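Local coordinates for protein BRIC1 (Synthetic construct, PDB 6FF6) that is a computationally designed repeat protein whose packed alpha-helices form a novel, corrugated architecture, at residues T178-Q181 with E182-L186. Residues are numbered along the deposited sequence; the frame is centred on the assembly and turned at random.
Sequences TILQ and ETTHL
The amide of Gln181 and the carboxylate of Glu182 stand nearly perpendicular, their planes 83° apart, on the first turns of the alpha-helix 178-196; OE1 of Gln181 lies 3.8 Å from OE1 of Glu182, but both are acceptors, so this is contact and not a bond. Long polar side chains suit this more open flank; Gln181 runs out extended, whereas Glu182 keeps its CG beside the Thr178 carbonyl, 3.2 Å from that O, and bends beyond it. The carbonyl plane of Ile179 is used on both faces: Thr183 N approaches one, and Thr183 OG1, 3.0 Å from Ile179 O, the other. This works because OG1 lies beside the backbone N, opposite the carbonyl carbon (chi1 -56°). Threonine suits this buried place because its hydroxyl finds a partner on its own helix and, through a hydrogen bond with NE2 of Gln219, on helix 203-224 as well. Leu180 turns into the core against that helix, and its CD1 meets CG2 of Thr184 at 4.2 Å; the Thr184 side chain also packs against Ile168 and Met216. With chi1 at 47°, the Thr184 hydroxyl is set between two carbonyls, OG1 lying 2.7 Å from both Leu180 O and Gln181 O, two acceptors for one hydroxyl.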
loop_
_atom_site.group_PDB
_atom_site.type_symbol
_atom_site.label_atom_id
_atom_site.label_comp_id
_atom_site.label_asym_id
_atom_site.label_seq_id
_atom_site.Cartn_x
_atom_site.Cartn_y
_atom_site.Cartn_z
ATOM N N THR A 178 -10.534 -7.467 -17.765
ATOM C CA THR A 178 -10.120 -8.279 -18.914
ATOM C C THR A 178 -10.371 -7.578 -20.259
ATOM O O THR A 178 -9.455 -7.531 -21.080
ATOM C CB THR A 178 -10.772 -9.679 -18.821
ATOM O OG1 THR A 178 -10.198 -10.392 -17.727
ATOM C CG2 THR A 178 -10.627 -10.506 -20.097
ATOM N N ILE A 179 -11.587 -7.034 -20.480
ATOM C CA ILE A 179 -11.951 -6.348 -21.722
ATOM C C ILE A 179 -11.049 -5.131 -21.969
ATOM O O ILE A 179 -10.525 -5.010 -23.072
ATOM C CB ILE A 179 -13.462 -6.031 -21.776
ATOM C CG1 ILE A 179 -14.237 -7.291 -22.150
ATOM C CG2 ILE A 179 -13.784 -4.919 -22.746
ATOM C CD1 ILE A 179 -15.726 -7.251 -21.880
ATOM N N LEU A 180 -10.845 -4.263 -20.955
ATOM C CA LEU A 180 -9.983 -3.050 -21.060
ATOM C C LEU A 180 -8.525 -3.409 -21.315
ATOM O O LEU A 180 -7.860 -2.758 -22.131
ATOM C CB LEU A 180 -10.106 -2.116 -19.825
ATOM C CG LEU A 180 -9.215 -0.851 -19.762
ATOM C CD1 LEU A 180 -9.535 0.131 -20.890
ATOM C CD2 LEU A 180 -9.319 -0.192 -18.412
ATOM N N GLN A 181 -8.042 -4.444 -20.603
ATOM C CA GLN A 181 -6.674 -4.918 -20.699
ATOM C C GLN A 181 -6.389 -5.391 -22.087
ATOM O O GLN A 181 -5.395 -4.973 -22.656
ATOM C CB GLN A 181 -6.422 -6.034 -19.690
ATOM C CG GLN A 181 -4.967 -6.453 -19.603
ATOM C CD GLN A 181 -4.790 -7.720 -18.811
ATOM O OE1 GLN A 181 -5.643 -8.627 -18.830
ATOM N NE2 GLN A 181 -3.652 -7.829 -18.130
ATOM N N GLU A 182 -7.269 -6.229 -22.647
ATOM C CA GLU A 182 -7.110 -6.769 -23.985
ATOM C C GLU A 182 -7.067 -5.705 -25.065
ATOM O O GLU A 182 -6.183 -5.770 -25.917
ATOM C CB GLU A 182 -8.180 -7.819 -24.271
ATOM C CG GLU A 182 -7.967 -9.113 -23.495
ATOM C CD GLU A 182 -6.545 -9.642 -23.534
ATOM O OE1 GLU A 182 -5.795 -9.387 -22.563
ATOM O OE2 GLU A 182 -6.171 -10.278 -24.549
ATOM N N THR A 183 -7.988 -4.711 -25.014
ATOM C CA THR A 183 -8.066 -3.613 -25.969
ATOM C C THR A 183 -6.770 -2.840 -25.982
ATOM O O THR A 183 -6.214 -2.608 -27.052
ATOM C CB THR A 183 -9.271 -2.711 -25.688
ATOM O OG1 THR A 183 -10.444 -3.507 -25.684
ATOM C CG2 THR A 183 -9.438 -1.622 -26.735
ATOM N N THR A 184 -6.297 -2.433 -24.791
ATOM C CA THR A 184 -5.047 -1.705 -24.602
ATOM C C THR A 184 -3.843 -2.540 -25.026
ATOM O O THR A 184 -2.939 -1.997 -25.641
ATOM C CB THR A 184 -4.904 -1.242 -23.172
ATOM O OG1 THR A 184 -5.203 -2.316 -22.299
ATOM C CG2 THR A 184 -5.773 -0.071 -22.840
ATOM N N HIS A 185 -3.840 -3.858 -24.736
ATOM C CA HIS A 185 -2.731 -4.736 -25.119
ATOM C C HIS A 185 -2.547 -4.811 -26.620
ATOM O O HIS A 185 -1.413 -4.737 -27.098
ATOM C CB HIS A 185 -2.882 -6.154 -24.566
ATOM C CG HIS A 185 -1.569 -6.877 -24.415
ATOM N ND1 HIS A 185 -0.353 -6.267 -24.729
ATOM C CD2 HIS A 185 -1.314 -8.105 -23.907
ATOM C CE1 HIS A 185 0.585 -7.152 -24.426
ATOM N NE2 HIS A 185 0.059 -8.273 -23.929
ATOM N N LEU A 186 -3.656 -4.968 -27.366
ATOM C CA LEU A 186 -3.611 -5.024 -28.818
ATOM C C LEU A 186 -3.066 -3.739 -29.417
ATOM O O LEU A 186 -2.275 -3.808 -30.357
ATOM C CB LEU A 186 -4.976 -5.351 -29.396
ATOM C CG LEU A 186 -5.430 -6.784 -29.225
ATOM C CD1 LEU A 186 -6.861 -6.931 -29.608
ATOM C CD2 LEU A 186 -4.592 -7.742 -30.052
#